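Local coordinates for uncharacterized protein (Thermus thermophilus HB8, PDB 6SCE) that acts as a DNA nuclease in Type III CRISPR defence and is activated by cyclic oligoadenylate, at residues Pro4-Leu9 / Ala34-Phe39; Pro314-Leu319 / Arg342-Phe347; Arg584-Ala589 / Val604-Glu609. All coordinates share one frame; numbering follows the deposited sequence. Where two conformers were deposited one is given.

Overall arrangement
The three contacts are parallel strand pairs in three separate sheets. Contact 1 and contact 2 each close a beta-alpha-beta unit, and their sheets share the strand order 3-2-1-4-5-6-7, which suggests two related CARF-type domains. Contact 3 lies in the C-terminal sheet and has no helix between its strands. The contacts follow one another along the chain and do not touch. Centres of contacts 1 and 2 are 36 Å apart, those of 2 and 3 40 Å, and those of 1 and 3 42 Å. The bound nucleic acid comes within about 6 Å of contact 1, 9 Å of contact 2 and 10 Å of contact 3, nearest atoms in each case.

Contact 1: Pro4-Leu9 / Ala34-Phe39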
ATOM      1  N   PRO A   4      22.590  -1.017  28.721  1.00 38.17           N
ATOM      2  CA  PRO A   4      22.442  -1.553  27.351  1.00 36.72           C
ATOM      3  C   PRO A   4      22.325  -0.464  26.279  1.00 35.57           C
ATOM      4  O   PRO A   4      21.994   0.697  26.587  1.00 34.63           O
ATOM      5  CB  PRO A   4      21.159  -2.361  27.457  1.00 37.10           C
ATOM      6  CG  PRO A   4      20.355  -1.558  28.421  1.00 37.76           C
ATOM      7  CD  PRO A   4      21.349  -1.168  29.483  1.00 37.28           C
ATOM      8  N   VAL A   5      22.597  -0.838  25.022  1.00 31.55           N
ATOM      9  CA  VAL A   5      22.494   0.081  23.909  1.00 29.78           C
ATOM     10  C   VAL A   5      21.327  -0.409  23.032  1.00 27.67           C
ATOM     11  O   VAL A   5      21.145  -1.604  22.829  1.00 28.02           O
ATOM     12  CB  VAL A   5      23.806   0.190  23.109  1.00 32.28           C
ATOM     13  CG1 VAL A   5      23.616   0.929  21.805  1.00 31.05           C
ATOM     14  CG2 VAL A   5      24.887   0.890  23.947  1.00 36.83           C
ATOM     15  N   TYR A   6      20.528   0.540  22.583  1.00 27.27           N
ATOM     16  CA  TYR A   6      19.406   0.266  21.700  1.00 26.71           C
ATOM     17  C   TYR A   6      19.845   0.511  20.303  1.00 24.78           C
ATOM     18  O   TYR A   6      20.194   1.625  19.960  1.00 25.79           O
ATOM     19  CB  TYR A   6      18.235   1.188  22.052  1.00 25.47           C
ATOM     20  CG  TYR A   6      16.942   0.958  21.306  1.00 24.84           C
ATOM     21  CD1 TYR A   6      16.432  -0.311  21.107  1.00 25.90           C
ATOM     22  CD2 TYR A   6      16.208   2.031  20.851  1.00 25.22           C
ATOM     23  CE1 TYR A   6      15.215  -0.505  20.452  1.00 25.03           C
ATOM     24  CE2 TYR A   6      14.995   1.848  20.201  1.00 23.51           C
ATOM     25  CZ  TYR A   6      14.514   0.592  19.996  1.00 23.54           C
ATOM     26  OH  TYR A   6      13.281   0.455  19.380  1.00 25.92           O
ATOM     27  N   LEU A   7      19.785  -0.533  19.477  1.00 25.62           N
ATOM     28  CA  LEU A   7      20.042  -0.448  18.026  1.00 26.23           C
ATOM     29  C   LEU A   7      18.725  -0.648  17.270  1.00 24.19           C
ATOM     30  O   LEU A   7      18.052  -1.645  17.474  1.00 27.59           O
ATOM     31  CB  LEU A   7      20.997  -1.567  17.597  1.00 26.24           C
ATOM     32  CG  LEU A   7      22.380  -1.562  18.308  1.00 28.28           C
ATOM     33  CD1 LEU A   7      23.280  -2.602  17.688  1.00 30.25           C
ATOM     34  CD2 LEU A   7      23.044  -0.215  18.282  1.00 27.60           C
ATOM     35  N   CYS A   8      18.381   0.269  16.385  1.00 23.77           N
ATOM     36  CA  CYS A   8      17.004   0.304  15.858  1.00 24.26           C
ATOM     37  C   CYS A   8      16.929   0.777  14.417  1.00 23.06           C
ATOM     38  O   CYS A   8      17.282   1.906  14.094  1.00 24.60           O
ATOM     39  CB  CYS A   8      16.204   1.227  16.764  1.00 24.58           C
ATOM     40  SG  CYS A   8      14.413   1.284  16.490  1.00 26.39           S
ATOM     41  N   LEU A   9      16.395  -0.067  13.552  1.00 24.30           N
ATOM     42  CA  LEU A   9      16.041   0.357  12.215  1.00 23.68           C
ATOM     43  C   LEU A   9      14.928   1.395  12.338  1.00 24.62           C
ATOM     44  O   LEU A   9      13.982   1.230  13.109  1.00 25.88           O
ATOM     45  CB  LEU A   9      15.571  -0.835  11.382  1.00 23.66           C
ATOM     46  CG  LEU A   9      16.496  -2.030  11.194  1.00 27.43           C
ATOM     47  CD1 LEU A   9      15.811  -3.046  10.288  1.00 26.23           C
ATOM     48  CD2 LEU A   9      17.816  -1.558  10.607  1.00 29.34           C
ATOM     49  N   ALA A  34      20.902   5.367  22.081  1.00 30.68           N
ATOM     50  CA  ALA A  34      20.156   4.669  21.028  1.00 31.21           C
ATOM     51  C   ALA A  34      20.832   5.016  19.728  1.00 31.05           C
ATOM     52  O   ALA A  34      21.253   6.141  19.532  1.00 31.43           O
ATOM     53  CB  ALA A  34      18.711   5.120  21.000  1.00 33.51           C
ATOM     54  N   VAL A  35      20.952   4.031  18.850  1.00 28.03           N
ATOM     55  CA  VAL A  35      21.497   4.248  17.535  1.00 27.97           C
ATOM     56  C   VAL A  35      20.403   3.890  16.528  1.00 26.07           C
ATOM     57  O   VAL A  35      19.894   2.774  16.550  1.00 27.10           O
ATOM     58  CB  VAL A  35      22.743   3.357  17.284  1.00 30.07           C
ATOM     59  CG1 VAL A  35      23.330   3.625  15.911  1.00 33.82           C
ATOM     60  CG2 VAL A  35      23.817   3.567  18.352  1.00 30.15           C
ATOM     61  N   PHE A  36      20.084   4.820  15.658  1.00 25.59           N
ATOM     62  CA  PHE A  36      19.063   4.609  14.658  1.00 26.79           C
ATOM     63  C   PHE A  36      19.672   4.478  13.272  1.00 27.51           C
ATOM     64  O   PHE A  36      20.380   5.358  12.823  1.00 28.81           O
ATOM     65  CB  PHE A  36      18.078   5.741  14.679  1.00 27.51           C
ATOM     66  CG  PHE A  36      17.318   5.797  15.961  1.00 25.28           C
ATOM     67  CD1 PHE A  36      16.350   4.851  16.234  1.00 24.98           C
ATOM     68  CD2 PHE A  36      17.656   6.713  16.934  1.00 29.01           C
ATOM     69  CE1 PHE A  36      15.664   4.861  17.451  1.00 28.11           C
ATOM     70  CE2 PHE A  36      16.991   6.728  18.151  1.00 28.53           C
ATOM     71  CZ  PHE A  36      16.005   5.801  18.422  1.00 27.13           C
ATOM     72  N   TYR A  37      19.356   3.389  12.614  1.00 25.70           N
ATOM     73  CA  TYR A  37      19.783   3.171  11.224  1.00 26.40           C
ATOM     74  C   TYR A  37      18.615   3.594  10.370  1.00 28.05           C
ATOM     75  O   TYR A  37      17.630   2.850  10.164  1.00 27.77           O
ATOM     76  CB  TYR A  37      20.201   1.717  11.047  1.00 27.16           C
ATOM     77  CG  TYR A  37      21.273   1.317  12.022  1.00 28.41           C
ATOM     78  CD1 TYR A  37      22.624   1.589  11.777  1.00 29.12           C
ATOM     79  CD2 TYR A  37      20.947   0.696  13.223  1.00 30.52           C
ATOM     80  CE1 TYR A  37      23.603   1.229  12.703  1.00 32.09           C
ATOM     81  CE2 TYR A  37      21.915   0.340  14.131  1.00 32.28           C
ATOM     82  CZ  TYR A  37      23.228   0.619  13.876  1.00 31.81           C
ATOM     83  OH  TYR A  37      24.130   0.280  14.811  1.00 38.03           O
ATOM     84  N   SER A  38      18.675   4.843   9.947  1.00 28.78           N
ATOM     85  CA  SER A  38      17.516   5.491   9.444  1.00 32.45           C
ATOM     86  C   SER A  38      17.498   5.512   7.930  1.00 36.68           C
ATOM     87  O   SER A  38      18.554   5.613   7.238  1.00 33.11           O
ATOM     88  CB  SER A  38      17.402   6.886  10.028  1.00 36.72           C
ATOM     89  OG  SER A  38      18.292   7.733   9.382  1.00 42.69           O
ATOM     90  N   PHE A  39      16.278   5.395   7.441  1.00 32.89           N
ATOM     91  CA  PHE A  39      15.957   5.609   6.048  1.00 32.56           C
ATOM     92  C   PHE A  39      15.410   7.004   5.884  1.00 32.66           C
ATOM     93  O   PHE A  39      14.740   7.502   6.776  1.00 30.59           O
ATOM     94  CB  PHE A  39      14.885   4.608   5.617  1.00 33.06           C
ATOM     95  CG  PHE A  39      15.308   3.196   5.810  1.00 34.53           C
ATOM     96  CD1 PHE A  39      15.108   2.561   7.019  1.00 30.04           C
ATOM     97  CD2 PHE A  39      16.002   2.525   4.800  1.00 37.19           C
ATOM     98  CE1 PHE A  39      15.536   1.254   7.223  1.00 32.96           C
ATOM     99  CE2 PHE A  39      16.430   1.213   4.994  1.00 42.13           C
ATOM    100  CZ  PHE A  39      16.177   0.570   6.202  1.00 37.93           C
TER
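Tyr-6, Leu-7, Cys-8 and Leu-9 pair in parallel with Ala-34, Val-35, Phe-36 and Tyr-37. Three backbone hydrogen bonds tie the strands. Val-35 N gives to Tyr-6 O at 2.8 Å. Cys-8 N gives to Val-35 O at 2.9 Å. Tyr-37 N gives to Cys-8 O at 2.9 Å.

Apolar packing divides between the two faces of the sheet. On one face lie Tyr-6, Ala-34, Cys-8 and Phe-36. The Ala-34 methyl sits at the edge of the Tyr-6 ring, with CB 4.0 Å from Tyr-6 CD2. Cys-8 CB meets Phe-36 CD1 at 3.7 Å. On the other face, Leu-7 and Val-35 lie side by side, with Leu-7 CD2 3.7 Å from Val-35 CB. The Tyr-37 ring turns its edge to Leu-7 CB, and Leu-9 CD2 rests near Tyr-37 CB.

A sulfur-aromatic contact adds to the first face. With chi1 at -172° the Cys-8 sulfur swings away from its backbone N and reaches the edge of the Phe-36 ring, SG 5.1 Å from the centroid. The buried Tyr-6 hydroxyl is hydrogen-bonded to Ala-17 O and Asn-84 ND2.

Helix 15-28 connects the two strands and covers the face of Tyr-6 and Cys-8. This is a beta-alpha-beta crossover in a Rossmann-like sheet, consistent with a CARF domain.

Contact 2: Pro314-Leu319 / Arg342-Phe347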
ATOM      1  N   PRO A 314       7.177 -19.201 -12.000  1.00 33.91           N
ATOM      2  CA  PRO A 314       6.970 -20.428 -11.277  1.00 34.57           C
ATOM      3  C   PRO A 314       5.941 -21.370 -11.902  1.00 35.30           C
ATOM      4  O   PRO A 314       5.007 -20.912 -12.570  1.00 34.55           O
ATOM      5  CB  PRO A 314       6.424 -19.929  -9.933  1.00 35.26           C
ATOM      6  CG  PRO A 314       5.665 -18.707 -10.300  1.00 33.16           C
ATOM      7  CD  PRO A 314       6.505 -18.063 -11.350  1.00 34.05           C
ATOM      8  N   ARG A 315       6.135 -22.663 -11.642  1.00 37.77           N
ATOM      9  CA  ARG A 315       5.136 -23.675 -11.944  0.50 38.95           C
ATOM     10  C   ARG A 315       4.262 -23.956 -10.714  1.00 39.08           C
ATOM     11  O   ARG A 315       3.131 -24.391 -10.853  1.00 36.27           O
ATOM     12  CB  ARG A 315       5.806 -24.955 -12.464  0.50 39.44           C
ATOM     13  CG  ARG A 315       6.571 -24.762 -13.772  0.50 41.55           C
ATOM     14  CD  ARG A 315       6.904 -26.098 -14.436  0.50 43.71           C
ATOM     15  NE  ARG A 315       7.319 -25.981 -15.834  0.50 43.51           N
ATOM     16  CZ  ARG A 315       8.572 -25.796 -16.238  0.50 44.61           C
ATOM     17  NH1 ARG A 315       9.549 -25.691 -15.355  0.50 43.17           N
ATOM     18  NH2 ARG A 315       8.846 -25.716 -17.538  0.50 45.67           N
ATOM     19  N   GLU A 316       4.793 -23.709  -9.512  1.00 35.55           N
ATOM     20  CA  GLU A 316       4.033 -23.822  -8.268  1.00 35.20           C
ATOM     21  C   GLU A 316       4.326 -22.599  -7.385  1.00 35.44           C
ATOM     22  O   GLU A 316       5.467 -22.136  -7.310  1.00 31.79           O
ATOM     23  CB  GLU A 316       4.391 -25.090  -7.479  1.00 38.71           C
ATOM     24  CG  GLU A 316       4.227 -26.385  -8.261  1.00 40.27           C
ATOM     25  CD  GLU A 316       4.118 -27.622  -7.394  1.00 44.22           C
ATOM     26  OE1 GLU A 316       3.481 -27.591  -6.320  1.00 46.56           O
ATOM     27  OE2 GLU A 316       4.657 -28.658  -7.812  1.00 46.72           O
ATOM     28  N   VAL A 317       3.285 -22.095  -6.748  1.00 31.53           N
ATOM     29  CA  VAL A 317       3.402 -20.959  -5.873  1.00 31.69           C
ATOM     30  C   VAL A 317       2.790 -21.323  -4.538  1.00 30.24           C
ATOM     31  O   VAL A 317       1.754 -21.982  -4.470  1.00 32.99           O
ATOM     32  CB  VAL A 317       2.798 -19.682  -6.491  1.00 29.53           C
ATOM     33  CG1 VAL A 317       1.315 -19.833  -6.768  1.00 34.14           C
ATOM     34  CG2 VAL A 317       3.039 -18.491  -5.576  1.00 30.86           C
ATOM     35  N   TYR A 318       3.458 -20.921  -3.475  1.00 28.25           N
ATOM     36  CA  TYR A 318       2.970 -21.139  -2.129  1.00 28.16           C
ATOM     37  C   TYR A 318       2.722 -19.784  -1.520  1.00 30.32           C
ATOM     38  O   TYR A 318       3.647 -18.987  -1.482  1.00 30.34           O
ATOM     39  CB  TYR A 318       4.012 -21.863  -1.300  1.00 28.31           C
ATOM     40  CG  TYR A 318       4.235 -23.311  -1.714  1.00 30.01           C
ATOM     41  CD1 TYR A 318       5.016 -23.620  -2.811  1.00 30.75           C
ATOM     42  CD2 TYR A 318       3.681 -24.362  -0.977  1.00 30.52           C
ATOM     43  CE1 TYR A 318       5.231 -24.945  -3.188  1.00 31.87           C
ATOM     44  CE2 TYR A 318       3.879 -25.680  -1.351  1.00 31.56           C
ATOM     45  CZ  TYR A 318       4.651 -25.973  -2.455  1.00 33.00           C
ATOM     46  OH  TYR A 318       4.876 -27.294  -2.830  1.00 32.94           O
ATOM     47  N   LEU A 319       1.481 -19.526  -1.122  1.00 26.65           N
ATOM     48  CA  LEU A 319       1.027 -18.228  -0.661  1.00 28.37           C
ATOM     49  C   LEU A 319       0.508 -18.338   0.761  1.00 29.42           C
ATOM     50  O   LEU A 319      -0.393 -19.132   1.021  1.00 30.41           O
ATOM     51  CB  LEU A 319      -0.072 -17.681  -1.575  1.00 28.54           C
ATOM     52  CG  LEU A 319       0.262 -17.470  -3.039  1.00 30.05           C
ATOM     53  CD1 LEU A 319      -0.949 -17.078  -3.858  1.00 30.53           C
ATOM     54  CD2 LEU A 319       1.375 -16.424  -3.157  1.00 32.13           C
ATOM     55  N   ARG A 342       0.295 -23.918 -10.403  1.00 36.84           N
ATOM     56  CA  ARG A 342      -0.329 -24.618  -9.270  1.00 40.10           C
ATOM     57  C   ARG A 342      -0.192 -23.794  -7.979  1.00 38.37           C
ATOM     58  O   ARG A 342       0.912 -23.411  -7.600  1.00 36.28           O
ATOM     59  CB  ARG A 342       0.277 -25.991  -9.033  1.00 42.52           C
ATOM     60  CG  ARG A 342      -0.515 -26.833  -8.035  1.00 48.08           C
ATOM     61  CD  ARG A 342       0.137 -28.176  -7.762  1.00 54.41           C
ATOM     62  NE  ARG A 342      -0.149 -29.118  -8.835  1.00 61.17           N
ATOM     63  CZ  ARG A 342       0.706 -29.530  -9.776  1.00 68.22           C
ATOM     64  NH1 ARG A 342       1.988 -29.129  -9.818  1.00 66.69           N
ATOM     65  NH2 ARG A 342       0.264 -30.386 -10.694  1.00 69.73           N
ATOM     66  N   VAL A 343      -1.307 -23.556  -7.310  1.00 36.37           N
ATOM     67  CA  VAL A 343      -1.323 -22.719  -6.111  1.00 36.54           C
ATOM     68  C   VAL A 343      -1.556 -23.533  -4.841  1.00 37.33           C
ATOM     69  O   VAL A 343      -2.478 -24.333  -4.772  1.00 38.19           O
ATOM     70  CB  VAL A 343      -2.417 -21.664  -6.191  1.00 37.13           C
ATOM     71  CG1 VAL A 343      -2.434 -20.832  -4.909  1.00 37.93           C
ATOM     72  CG2 VAL A 343      -2.200 -20.785  -7.404  1.00 37.88           C
ATOM     73  N   HIS A 344      -0.728 -23.302  -3.833  1.00 32.80           N
ATOM     74  CA  HIS A 344      -0.959 -23.810  -2.491  1.00 32.96           C
ATOM     75  C   HIS A 344      -1.029 -22.604  -1.570  1.00 35.12           C
ATOM     76  O   HIS A 344      -0.212 -21.686  -1.681  1.00 35.47           O
ATOM     77  CB  HIS A 344       0.178 -24.695  -2.077  1.00 31.54           C
ATOM     78  CG  HIS A 344       0.551 -25.722  -3.094  1.00 36.70           C
ATOM     79  ND1 HIS A 344      -0.212 -26.852  -3.328  1.00 40.08           N
ATOM     80  CD2 HIS A 344       1.609 -25.801  -3.933  1.00 39.37           C
ATOM     81  CE1 HIS A 344       0.362 -27.576  -4.270  1.00 40.28           C
ATOM     82  NE2 HIS A 344       1.472 -26.967  -4.647  1.00 42.91           N
ATOM     83  N   ARG A 345      -1.986 -22.612  -0.661  1.00 33.86           N
ATOM     84  CA  ARG A 345      -2.221 -21.487   0.209  1.00 35.77           C
ATOM     85  C   ARG A 345      -2.467 -22.012   1.570  1.00 37.04           C
ATOM     86  O   ARG A 345      -2.967 -23.122   1.716  1.00 36.23           O
ATOM     87  CB  ARG A 345      -3.441 -20.700  -0.245  1.00 40.37           C
ATOM     88  CG  ARG A 345      -4.656 -21.564  -0.569  1.00 45.79           C
ATOM     89  CD  ARG A 345      -5.820 -20.709  -1.047  1.00 50.33           C
ATOM     90  NE  ARG A 345      -6.568 -20.192   0.086  1.00 56.55           N
ATOM     91  CZ  ARG A 345      -7.627 -19.393   0.006  1.00 63.55           C
ATOM     92  NH1 ARG A 345      -8.089 -18.967  -1.172  1.00 65.16           N
ATOM     93  NH2 ARG A 345      -8.208 -18.994   1.130  1.00 66.57           N
ATOM     94  N   SER A 346      -2.150 -21.214   2.574  1.00 32.66           N
ATOM     95  CA  SER A 346      -2.563 -21.514   3.914  1.00 32.65           C
ATOM     96  C   SER A 346      -2.713 -20.225   4.689  1.00 31.92           C
ATOM     97  O   SER A 346      -2.072 -19.216   4.356  1.00 31.77           O
ATOM     98  CB  SER A 346      -1.541 -22.436   4.600  1.00 34.46           C
ATOM     99  OG  SER A 346      -2.075 -22.945   5.819  1.00 34.06           O
ATOM    100  N   PHE A 347      -3.576 -20.247   5.707  1.00 30.64           N
ATOM    101  CA  PHE A 347      -3.701 -19.145   6.651  1.00 31.45           C
ATOM    102  C   PHE A 347      -2.805 -19.309   7.871  1.00 32.48           C
ATOM    103  O   PHE A 347      -2.724 -20.410   8.488  1.00 32.46           O
ATOM    104  CB  PHE A 347      -5.145 -18.971   7.125  1.00 30.62           C
ATOM    105  CG  PHE A 347      -6.077 -18.462   6.079  1.00 35.91           C
ATOM    106  CD1 PHE A 347      -5.938 -17.174   5.566  1.00 34.34           C
ATOM    107  CD2 PHE A 347      -7.112 -19.267   5.602  1.00 36.38           C
ATOM    108  CE1 PHE A 347      -6.815 -16.696   4.606  1.00 35.07           C
ATOM    109  CE2 PHE A 347      -7.994 -18.789   4.638  1.00 39.65           C
ATOM    110  CZ  PHE A 347      -7.831 -17.501   4.129  1.00 36.37           C
TER
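His-344 has CG anti to its carbonyl carbon (chi1 -49°), and Glu-316 takes the same setting (chi1 -56°) with an extended chain beyond CG. These torsions bring the imidazole edge to the carboxylate. His-344 NE2 gives a nearly straight hydrogen bond (165°) to Glu-316 OE1 at 2.7 Å. The oxygen lies in the ring plane. The other oxygen, Glu-316 OE2, forms a salt bridge with Arg-342 NH1 at 3.4 Å and also accepts a hydrogen bond from Gln-289 N. With both oxygens engaged, the carboxylate is probably restrained from turning.

His-344 also packs on Tyr-318. Its CD2 stands over one face of the phenol ring, toward the rim, 3.4 Å from Tyr-318 CZ. The Tyr-318 hydroxyl is held by Pro-286 O.

On the other face of the sheet, Val-317 CG1 meets Val-343 CG2 at 3.7 Å, side by side. Helix 326-338 covers this pair through Phe-336.

The backbones form a ladder in parallel register. Val-317 N gives to Arg-342 O, His-344 N to Val-317 O and Leu-319 N to His-344 O. Strand 342-347 is outermost in its sheet within this chain. With helix 326-338 it completes a beta-alpha-beta unit of a Rossmann-like sheet, consistent with a second CARF domain.

Contact 3: Arg584-Ala589 / Val604-Glu609; sequences RGLMVA and VYMALE
Met-587 N gives the shortest hydrogen bond of this contact, reaching Val-604 O at 2.7 Å. The carbonyl also lies against the Met-587 side chain. Four more backbone bonds continue the parallel ladder: Val-604 N to Gly-585 O, Met-606 N to Met-587 O, Ala-589 N to Met-606 O, and Leu-608 N to Ala-589 O at 3.0 Å.

Both methionines are selenomethionine. Met-587 lies alongside Tyr-605. Its CG is anti to the carbonyl carbon (chi1 -44°), which sets it over one face of the Tyr-605 ring in a CH-pi contact, 4.2 Å from the centroid. Met-587 CB meets Tyr-605 CD2 at 3.7 Å. The Tyr-605 hydroxyl bonds Ser-600 OG, and helix 561-579 packs on this face of the sheet. An alanine in place of Tyr-605 removes the ring and its hydroxyl, which would probably open a gap beside Met-587 CG and leave Ser-600 OG without this partner.

The opposite face holds Leu-586 and Met-606. Leu-586 CD1 touches Met-606 SE at 3.6 Å. Further along, Val-588 CG1 meets Leu-608 CD1 at 3.9 Å, and helix 499-513 covers Leu-586, Val-588 and Leu-608.

Across the pair, polar bonding is confined to the backbone, while the side chains pack by apolar contact. This chemistry is consistent with a largely buried layer of the C-terminal domain, packed between helices 561-579 and 499-513.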
ATOM      1  N   ARG A 584       0.949   6.070  -9.599  1.00 33.46           N
ATOM      2  CA  ARG A 584       0.741   7.492  -9.827  1.00 35.89           C
ATOM      3  C   ARG A 584      -0.474   7.710 -10.707  1.00 33.83           C
ATOM      4  O   ARG A 584      -0.967   6.785 -11.344  1.00 30.46           O
ATOM      5  CB  ARG A 584       1.960   8.120 -10.517  1.00 40.47           C
ATOM      6  CG  ARG A 584       3.281   7.955  -9.785  1.00 43.11           C
ATOM      7  CD  ARG A 584       3.350   8.762  -8.504  1.00 46.93           C
ATOM      8  NE  ARG A 584       4.617   8.492  -7.816  1.00 51.18           N
ATOM      9  CZ  ARG A 584       5.783   9.081  -8.093  1.00 57.79           C
ATOM     10  NH1 ARG A 584       5.878  10.029  -9.037  1.00 57.93           N
ATOM     11  NH2 ARG A 584       6.875   8.724  -7.413  1.00 56.51           N
ATOM     12  N   GLY A 585      -0.941   8.951 -10.736  1.00 33.28           N
ATOM     13  CA  GLY A 585      -2.061   9.314 -11.595  1.00 35.84           C
ATOM     14  C   GLY A 585      -1.568  10.376 -12.571  1.00 34.95           C
ATOM     15  O   GLY A 585      -0.933  11.336 -12.160  1.00 39.58           O
ATOM     16  N   LEU A 586      -1.831  10.174 -13.853  1.00 36.07           N
ATOM     17  CA  LEU A 586      -1.474  11.160 -14.866  1.00 36.82           C
ATOM     18  C   LEU A 586      -2.736  11.961 -15.186  1.00 37.44           C
ATOM     19  O   LEU A 586      -3.739  11.399 -15.601  1.00 37.10           O
ATOM     20  CB  LEU A 586      -0.935  10.476 -16.105  1.00 38.71           C
ATOM     21  CG  LEU A 586      -0.420  11.421 -17.198  1.00 39.71           C
ATOM     22  CD1 LEU A 586       0.797  12.177 -16.710  1.00 44.82           C
ATOM     23  CD2 LEU A 586      -0.119  10.619 -18.458  1.00 40.29           C
HETATM   24  N   MSE A 587      -2.671  13.266 -14.962  1.00 38.32           N
HETATM   25  CA  MSE A 587      -3.831  14.136 -15.113  1.00 41.86           C
HETATM   26  C   MSE A 587      -3.539  15.002 -16.310  1.00 42.40           C
HETATM   27  O   MSE A 587      -2.598  15.794 -16.277  1.00 46.50           O
HETATM   28  CB  MSE A 587      -4.006  14.988 -13.855  1.00 44.65           C
HETATM   29  CG  MSE A 587      -3.824  14.208 -12.556  1.00 46.31           C
HETATM   30 SE   MSE A 587      -5.415  13.092 -12.279  1.00 44.00          SE
HETATM   31  CE  MSE A 587      -6.652  14.473 -11.642  1.00 44.27           C
ATOM     32  N   VAL A 588      -4.308  14.833 -17.385  1.00 43.23           N
ATOM     33  CA  VAL A 588      -4.049  15.545 -18.655  1.00 47.43           C
ATOM     34  C   VAL A 588      -5.245  16.403 -19.057  1.00 47.67           C
ATOM     35  O   VAL A 588      -6.383  15.902 -19.196  1.00 44.97           O
ATOM     36  CB  VAL A 588      -3.761  14.582 -19.836  1.00 48.62           C
ATOM     37  CG1 VAL A 588      -3.378  15.369 -21.106  1.00 48.66           C
ATOM     38  CG2 VAL A 588      -2.657  13.601 -19.477  1.00 44.76           C
ATOM     39  N   ALA A 589      -4.982  17.691 -19.253  1.00 52.08           N
ATOM     40  CA  ALA A 589      -5.993  18.634 -19.739  1.00 52.05           C
ATOM     41  C   ALA A 589      -5.703  19.039 -21.182  1.00 54.88           C
ATOM     42  O   ALA A 589      -4.555  19.238 -21.560  1.00 50.43           O
ATOM     43  CB  ALA A 589      -6.030  19.873 -18.859  1.00 54.89           C
ATOM     44  N   VAL A 604       0.534  13.629 -11.392  1.00 41.00           N
ATOM     45  CA  VAL A 604       1.363  14.425 -12.301  1.00 44.01           C
ATOM     46  C   VAL A 604       0.384  15.137 -13.249  1.00 45.78           C
ATOM     47  O   VAL A 604      -0.549  14.520 -13.762  1.00 43.12           O
ATOM     48  CB  VAL A 604       2.343  13.532 -13.101  1.00 45.34           C
ATOM     49  CG1 VAL A 604       3.107  14.327 -14.158  1.00 46.97           C
ATOM     50  CG2 VAL A 604       3.319  12.836 -12.166  1.00 44.15           C
ATOM     51  N   TYR A 605       0.576  16.440 -13.435  1.00 46.70           N
ATOM     52  CA  TYR A 605      -0.346  17.265 -14.209  1.00 48.28           C
ATOM     53  C   TYR A 605       0.293  17.686 -15.524  1.00 49.99           C
ATOM     54  O   TYR A 605       1.405  18.225 -15.532  1.00 47.00           O
ATOM     55  CB  TYR A 605      -0.726  18.502 -13.415  1.00 47.99           C
ATOM     56  CG  TYR A 605      -1.623  18.180 -12.254  1.00 48.87           C
ATOM     57  CD1 TYR A 605      -1.095  17.838 -11.013  1.00 48.66           C
ATOM     58  CD2 TYR A 605      -2.993  18.196 -12.401  1.00 48.49           C
ATOM     59  CE1 TYR A 605      -1.929  17.543  -9.947  1.00 49.19           C
ATOM     60  CE2 TYR A 605      -3.830  17.904 -11.347  1.00 52.80           C
ATOM     61  CZ  TYR A 605      -3.295  17.574 -10.123  1.00 48.42           C
ATOM     62  OH  TYR A 605      -4.151  17.285  -9.089  1.00 50.33           O
HETATM   63  N   MSE A 606      -0.409  17.432 -16.626  1.00 48.11           N
HETATM   64  CA  MSE A 606       0.088  17.796 -17.956  1.00 49.78           C
HETATM   65  C   MSE A 606      -0.998  18.422 -18.784  1.00 48.33           C
HETATM   66  O   MSE A 606      -2.196  18.324 -18.465  1.00 48.70           O
HETATM   67  CB  MSE A 606       0.597  16.560 -18.689  1.00 48.76           C
HETATM   68  CG  MSE A 606       1.738  15.893 -17.933  1.00 47.97           C
HETATM   69 SE   MSE A 606       2.459  14.456 -19.026  1.00 50.51          SE
HETATM   70  CE  MSE A 606       3.766  15.470 -20.128  1.00 54.82           C
ATOM     71  N   ALA A 607      -0.592  19.074 -19.873  1.00 53.22           N
ATOM     72  CA  ALA A 607      -1.553  19.726 -20.751  1.00 56.33           C
ATOM     73  C   ALA A 607      -1.058  19.841 -22.194  1.00 55.57           C
ATOM     74  O   ALA A 607       0.135  20.020 -22.448  1.00 52.17           O
ATOM     75  CB  ALA A 607      -1.919  21.095 -20.200  1.00 58.54           C
ATOM     76  N   LEU A 608      -1.997  19.714 -23.126  1.00 58.98           N
ATOM     77  CA  LEU A 608      -1.706  19.883 -24.547  1.00 60.42           C
ATOM     78  C   LEU A 608      -1.322  21.341 -24.809  1.00 61.48           C
ATOM     79  O   LEU A 608      -0.312  21.612 -25.469  1.00 62.35           O
ATOM     80  CB  LEU A 608      -2.886  19.437 -25.416  1.00 59.16           C
ATOM     81  CG  LEU A 608      -2.904  17.950 -25.781  1.00 60.71           C
ATOM     82  CD1 LEU A 608      -2.901  17.070 -24.539  1.00 61.18           C
ATOM     83  CD2 LEU A 608      -4.107  17.614 -26.652  1.00 59.15           C
ATOM     84  N   GLU A 609      -2.113  22.266 -24.264  1.00 64.77           N
ATOM     85  CA  GLU A 609      -1.762  23.690 -24.260  1.00 68.82           C
ATOM     86  C   GLU A 609      -1.965  24.304 -22.882  1.00 65.84           C
ATOM     87  O   GLU A 609      -2.837  23.877 -22.122  1.00 65.47           O
ATOM     88  CB  GLU A 609      -2.610  24.464 -25.275  1.00 69.11           C
ATOM     89  CG  GLU A 609      -2.431  24.052 -26.729  1.00 71.23           C
ATOM     90  CD  GLU A 609      -1.030  24.300 -27.267  1.00 74.05           C
ATOM     91  OE1 GLU A 609      -0.256  25.077 -26.657  1.00 76.53           O
ATOM     92  OE2 GLU A 609      -0.697  23.705 -28.315  1.00 75.04           O
TER